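Local coordinates for Glyoxalase/bleomycin resisance protein/dioxygenase (Streptomyces sp. CB03234, PDB 5UJP) that binds a calcium ion, can bind riboflavin, and may act as a dioxygenase of the glyoxalase/bleomycin resistance superfamily, at residues Phe5-Ser10 and Phe102-Gly107; Phe25-Asp30 and Arg37-Ala42. All blocks are in the same frame, centred on the assembly; numbering follows the deposited sequence. Where two conformers were deposited one is given.

Contact 1. Residues Phe5-Ser10 and Phe102-Gly107; sequences FSVPVS and FSDPDG
A type I beta turn from Asp-104 to Gly-107 meets the chain just past strand 3-8, where the carboxylate of Asp-106 grips Ser-10. The turn lies between strands 97-103 and 109-113. Two bonds hold the two carboxylate oxygens, one each. Ser-10 OG donates to Asp-106 OD1 at 2.6 Å, on the syn lone pair. Ser-10 N reaches Asp-106 OD2 at 3.0 Å, but from above the carboxylate plane. The hydroxyl can take part because Ser-10 OG sits between its own backbone N and carbonyl carbon (chi1 65°), which places it alongside the N-H. The double grip fixes the rotation of the carboxylate. Asp-106 OD2 also lies 3.3 Å from Val-9 CA, and the two side chains cross at about a right angle. Helix 12-23 begins two residues after Ser-10.

Asp-104 is buried. Its OD1 turns back into the turn and receives weak hydrogen bonds from Asp-106 N at 3.0 Å and from Gly-107 N. The first of these has the pattern of an Asx turn. Its OD2 lies 4.2 Å from Val-7 CG1, a loose contact, and is hydrogen-bonded to Tyr-19 OH of helix 12-23 and to Asn-108 ND2. Asn-108 ND2 also bonds Pro-8 O, a second link between the turn region and the strand. Gly-107 closes the turn with a positive phi, and its N bonds Asp-104 O at 3.0 Å. An Asp-Pro-Asp-Gly turn leading into the last strand is familiar from the glyoxalase/bleomycin resistance fold, and here it ties the two four-stranded sheets together.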
loop_
_atom_site.group_PDB
_atom_site.type_symbol
_atom_site.label_atom_id
_atom_site.label_comp_id
_atom_site.label_asym_id
_atom_site.label_seq_id
_atom_site.Cartn_x
_atom_site.Cartn_y
_atom_site.Cartn_z
ATOM N N PHE A 5 3.769 -0.219 3.009
ATOM C CA PHE A 5 3.753 0.125 1.596
ATOM C C PHE A 5 4.970 0.977 1.261
ATOM O O PHE A 5 5.380 1.832 2.057
ATOM C CB PHE A 5 2.473 0.914 1.228
ATOM C CG PHE A 5 2.219 1.008 -0.250
ATOM C CD1 PHE A 5 2.913 1.912 -1.040
ATOM C CD2 PHE A 5 1.285 0.183 -0.851
ATOM C CE1 PHE A 5 2.683 1.983 -2.397
ATOM C CE2 PHE A 5 1.040 0.256 -2.203
ATOM C CZ PHE A 5 1.739 1.154 -2.978
ATOM N N SER A 6 5.518 0.779 0.053
ATOM C CA SER A 6 6.700 1.504 -0.399
ATOM C C SER A 6 6.294 2.652 -1.307
ATOM O O SER A 6 5.686 2.434 -2.356
ATOM C CB SER A 6 7.686 0.570 -1.121
ATOM O OG SER A 6 8.161 -0.419 -0.252
ATOM N N VAL A 7 6.634 3.868 -0.904
ATOM C CA VAL A 7 6.271 5.080 -1.630
ATOM C C VAL A 7 7.483 5.482 -2.465
ATOM O O VAL A 7 8.564 5.687 -1.894
ATOM C CB VAL A 7 5.888 6.192 -0.650
ATOM C CG1 VAL A 7 5.546 7.467 -1.433
ATOM C CG2 VAL A 7 4.697 5.729 0.214
ATOM N N PRO A 8 7.347 5.626 -3.784
ATOM C CA PRO A 8 8.524 5.944 -4.619
ATOM C C PRO A 8 8.816 7.441 -4.592
ATOM O O PRO A 8 8.003 8.268 -5.046
ATOM C CB PRO A 8 8.088 5.482 -6.017
ATOM C CG PRO A 8 6.621 5.686 -5.998
ATOM C CD PRO A 8 6.156 5.367 -4.607
ATOM N N VAL A 9 10.025 7.792 -4.109
ATOM C CA VAL A 9 10.425 9.193 -4.010
ATOM C C VAL A 9 11.726 9.413 -4.781
ATOM O O VAL A 9 12.467 8.478 -5.082
ATOM C CB VAL A 9 10.571 9.650 -2.540
ATOM C CG1 VAL A 9 9.237 9.425 -1.750
ATOM C CG2 VAL A 9 11.769 8.960 -1.902
ATOM N N SER A 10 11.974 10.681 -5.133
ATOM C CA SER A 10 13.188 11.015 -5.876
ATOM C C SER A 10 14.334 11.433 -4.976
ATOM O O SER A 10 15.503 11.270 -5.350
ATOM C CB SER A 10 12.930 12.148 -6.877
ATOM O OG SER A 10 12.598 13.363 -6.231
ATOM N N PHE A 102 -3.954 14.453 -0.575
ATOM C CA PHE A 102 -2.910 15.432 -0.698
ATOM C C PHE A 102 -1.714 14.822 -1.419
ATOM O O PHE A 102 -1.578 13.598 -1.529
ATOM C CB PHE A 102 -2.491 15.996 0.661
ATOM C CG PHE A 102 -1.872 14.980 1.622
ATOM C CD1 PHE A 102 -2.659 14.219 2.475
ATOM C CD2 PHE A 102 -0.471 14.871 1.730
ATOM C CE1 PHE A 102 -2.092 13.338 3.385
ATOM C CE2 PHE A 102 0.099 13.989 2.632
ATOM C CZ PHE A 102 -0.716 13.189 3.454
ATOM N N SER A 103 -0.859 15.680 -1.941
ATOM C CA SER A 103 0.268 15.255 -2.748
ATOM C C SER A 103 1.566 15.554 -2.013
ATOM O O SER A 103 1.680 16.581 -1.326
ATOM C CB SER A 103 0.284 16.028 -4.076
ATOM O OG SER A 103 -0.729 15.582 -4.964
ATOM N N ASP A 104 2.544 14.662 -2.171
ATOM C CA ASP A 104 3.883 14.906 -1.663
ATOM C C ASP A 104 4.699 15.674 -2.701
ATOM O O ASP A 104 4.205 15.964 -3.802
ATOM C CB ASP A 104 4.488 13.570 -1.156
ATOM C CG ASP A 104 5.103 12.711 -2.222
ATOM O OD1 ASP A 104 5.030 13.028 -3.417
ATOM O OD2 ASP A 104 5.661 11.638 -1.849
ATOM N N PRO A 105 5.938 16.047 -2.374
ATOM C CA PRO A 105 6.755 16.817 -3.336
ATOM C C PRO A 105 6.916 16.191 -4.706
ATOM O O PRO A 105 7.025 16.920 -5.704
ATOM C CB PRO A 105 8.116 16.894 -2.644
ATOM C CG PRO A 105 7.761 16.999 -1.184
ATOM C CD PRO A 105 6.604 15.981 -1.054
ATOM N N ASP A 106 6.933 14.862 -4.793
ATOM C CA ASP A 106 7.121 14.228 -6.091
ATOM C C ASP A 106 5.817 14.039 -6.834
ATOM O O ASP A 106 5.845 13.688 -8.021
ATOM C CB ASP A 106 7.762 12.852 -5.956
ATOM C CG ASP A 106 9.207 12.917 -5.577
ATOM O OD1 ASP A 106 9.972 13.552 -6.333
ATOM O OD2 ASP A 106 9.560 12.372 -4.506
ATOM N N GLY A 107 4.676 14.197 -6.143
ATOM C CA GLY A 107 3.393 13.954 -6.762
ATOM C C GLY A 107 2.687 12.692 -6.321
ATOM O O GLY A 107 1.579 12.433 -6.799
#

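Contact 2. Residues Phe25-Asp30 and Arg37-Ala42; sequences FDLLAD and RWLQVA
A classic beta bulge breaks the pairing of strands 26-30 and 37-42: Leu-28 and Ala-29 both face Gln-40. Gln-40 O accepts from Leu-28 N at 2.8 Å and from Ala-29 N at 3.3 Å, both arriving from the same face of the carbonyl plane. The register shifts by one there. Within the bulge, Gln-40 N returns a bond to Ala-29 O. On the other side, Asp-26 and Ala-42 form a hydrogen-bonded pair.

A salt bridge lies at the loop end of the hairpin. Arg-37 meets Asp-30 side-on. Its NE reaches Asp-30 OD1 at 2.8 Å, and its NH2 reaches Asp-30 OD2 at 2.8 Å on the syn lone pair. The two planes are only 11° apart, so the carboxylate and guanidinium are nearly coplanar, edge to edge. The fully extended Arg-37 chain carries the group there. Lys-16 also bridges Asp-30, and Glu-13 bridges Arg-37, which makes a small charge network between the hairpin and helix 12-23.

Leu-27, Leu-39 and Val-41 share the face with Asp-30 that meets this helix. Leu-27 CD1 touches Leu-39 CD1 at 3.6 Å, the side chains crossing at about a right angle. On the other face, Leu-28 CD1 packs on Ala-42 CB at 3.7 Å. Ala-29 CB lies at the edge of the Trp-38 ring, 3.9 Å from Trp-38 CD1. Trp-38 NE1 donates to Gln-40 OE1 at 2.8 Å from above the amide plane. Gln-40 NE2 bonds Ser-49 OG, so both ends of the amide are held. Ala-29 lies close to Gln-31, which binds riboflavin in another structure of this protein. The arrangement is an antiparallel beta hairpin with a bulge, at the edge of a four-stranded sheet of the glyoxalase fold.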
loop_
_atom_site.group_PDB
_atom_site.type_symbol
_atom_site.label_atom_id
_atom_site.label_comp_id
_atom_site.label_asym_id
_atom_site.label_seq_id
_atom_site.Cartn_x
_atom_site.Cartn_y
_atom_site.Cartn_z
ATOM N N PHE A 25 3.793 12.400 10.343
ATOM C CA PHE A 25 3.908 10.972 10.637
ATOM C C PHE A 25 5.126 10.730 11.531
ATOM O O PHE A 25 6.087 11.500 11.518
ATOM C CB PHE A 25 4.102 10.199 9.340
ATOM C CG PHE A 25 2.860 10.124 8.476
ATOM C CD1 PHE A 25 1.635 10.571 8.964
ATOM C CD2 PHE A 25 2.896 9.605 7.207
ATOM C CE1 PHE A 25 0.460 10.498 8.170
ATOM C CE2 PHE A 25 1.696 9.526 6.402
ATOM C CZ PHE A 25 0.513 9.988 6.897
ATOM N N ASP A 26 5.067 9.689 12.354
ATOM C CA ASP A 26 6.199 9.369 13.209
ATOM C C ASP A 26 7.294 8.680 12.409
ATOM O O ASP A 26 7.029 7.862 11.521
ATOM C CB ASP A 26 5.797 8.381 14.306
ATOM C CG ASP A 26 4.822 8.942 15.296
ATOM O OD1 ASP A 26 4.847 10.163 15.529
ATOM O OD2 ASP A 26 4.042 8.121 15.832
ATOM N N LEU A 27 8.537 8.971 12.767
ATOM C CA LEU A 27 9.692 8.304 12.182
ATOM C C LEU A 27 9.916 7.008 12.932
ATOM O O LEU A 27 10.133 7.020 14.148
ATOM C CB LEU A 27 10.941 9.188 12.282
ATOM C CG LEU A 27 12.228 8.644 11.648
ATOM C CD1 LEU A 27 12.108 8.495 10.134
ATOM C CD2 LEU A 27 13.415 9.597 11.960
ATOM N N LEU A 28 9.857 5.881 12.207
ATOM C CA LEU A 28 10.122 4.591 12.821
ATOM C C LEU A 28 11.548 4.107 12.612
ATOM O O LEU A 28 12.066 3.364 13.454
ATOM C CB LEU A 28 9.159 3.523 12.285
ATOM C CG LEU A 28 7.672 3.793 12.516
ATOM C CD1 LEU A 28 6.832 2.615 12.049
ATOM C CD2 LEU A 28 7.407 4.166 13.988
ATOM N N ALA A 29 12.182 4.460 11.498
ATOM C CA ALA A 29 13.533 3.983 11.259
ATOM C C ALA A 29 14.145 4.831 10.161
ATOM O O ALA A 29 13.432 5.330 9.286
ATOM C CB ALA A 29 13.515 2.535 10.766
ATOM N N ASP A 30 15.467 5.012 10.247
ATOM C CA ASP A 30 16.253 5.691 9.216
ATOM C C ASP A 30 17.655 5.106 9.317
ATOM O O ASP A 30 18.484 5.598 10.079
ATOM C CB ASP A 30 16.273 7.190 9.460
ATOM C CG ASP A 30 16.937 7.955 8.327
ATOM O OD1 ASP A 30 17.477 7.288 7.411
ATOM O OD2 ASP A 30 16.902 9.203 8.337
ATOM N N ARG A 37 18.796 3.298 1.623
ATOM C CA ARG A 37 18.411 3.886 2.902
ATOM C C ARG A 37 16.990 3.470 3.260
ATOM O O ARG A 37 16.054 3.741 2.500
ATOM C CB ARG A 37 18.528 5.397 2.772
ATOM C CG ARG A 37 18.127 6.165 4.005
ATOM C CD ARG A 37 18.261 7.678 3.732
ATOM N NE ARG A 37 17.872 8.494 4.866
ATOM C CZ ARG A 37 17.881 9.817 4.835
ATOM N NH1 ARG A 37 18.266 10.455 3.728
ATOM N NH2 ARG A 37 17.510 10.510 5.896
ATOM N N TRP A 38 16.834 2.779 4.396
ATOM C CA TRP A 38 15.527 2.325 4.860
ATOM C C TRP A 38 14.939 3.427 5.733
ATOM O O TRP A 38 15.399 3.652 6.862
ATOM C CB TRP A 38 15.637 0.994 5.619
ATOM C CG TRP A 38 14.286 0.478 6.084
ATOM C CD1 TRP A 38 13.632 0.772 7.268
ATOM C CD2 TRP A 38 13.390 -0.376 5.341
ATOM N NE1 TRP A 38 12.423 0.106 7.315
ATOM C CE2 TRP A 38 12.239 -0.580 6.141
ATOM C CE3 TRP A 38 13.454 -0.983 4.084
ATOM C CZ2 TRP A 38 11.172 -1.374 5.721
ATOM C CZ3 TRP A 38 12.404 -1.790 3.680
ATOM C CH2 TRP A 38 11.266 -1.963 4.495
ATOM N N LEU A 39 13.930 4.111 5.205
ATOM C CA LEU A 39 13.342 5.301 5.817
ATOM C C LEU A 39 11.855 5.002 5.961
ATOM O O LEU A 39 11.130 4.958 4.957
ATOM C CB LEU A 39 13.590 6.497 4.901
ATOM C CG LEU A 39 12.987 7.840 5.347
ATOM C CD1 LEU A 39 13.424 8.249 6.774
ATOM C CD2 LEU A 39 13.322 8.932 4.297
ATOM N N GLN A 40 11.413 4.773 7.199
ATOM C CA GLN A 40 10.089 4.231 7.464
ATOM C C GLN A 40 9.326 5.150 8.407
ATOM O O GLN A 40 9.856 5.544 9.450
ATOM C CB GLN A 40 10.212 2.825 8.058
ATOM C CG GLN A 40 8.875 2.123 8.277
ATOM C CD GLN A 40 9.062 0.725 8.809
ATOM O OE1 GLN A 40 10.187 0.267 9.011
ATOM N NE2 GLN A 40 7.977 0.065 9.088
ATOM N N VAL A 41 8.076 5.469 8.051
ATOM C CA VAL A 41 7.218 6.371 8.822
ATOM C C VAL A 41 5.843 5.743 9.003
ATOM O O VAL A 41 5.440 4.834 8.281
ATOM C CB VAL A 41 7.110 7.770 8.184
ATOM C CG1 VAL A 41 8.506 8.317 7.994
ATOM C CG2 VAL A 41 6.331 7.729 6.889
ATOM N N ALA A 42 5.105 6.239 10.000
ATOM C CA ALA A 42 3.739 5.737 10.182
ATOM C C ALA A 42 2.916 6.785 10.908
ATOM O O ALA A 42 3.452 7.456 11.798
ATOM C CB ALA A 42 3.726 4.426 11.007
#

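How the contacts relate
The segments come in the order 5-10, 25-30, 37-42 and 102-107, so contact 2 falls within the span that contact 1 brings together. The centres are 14 Å apart, and the nearest atoms are about 5 Å apart without touching. Both contacts use the same mixed sheet, from its two edges: strand 3-8 is outermost in contact 1, strand 26-30 in contact 2. Helix 12-23 lies beside both, with Tyr-19 and Phe-18 serving contact 1 and Lys-16 and Val-20 serving contact 2. Contact 2 stays within one sheet. Contact 1 links this sheet to the second one, and its segment 5-10 also meets the second subunit through Phe-5 and Ser-6.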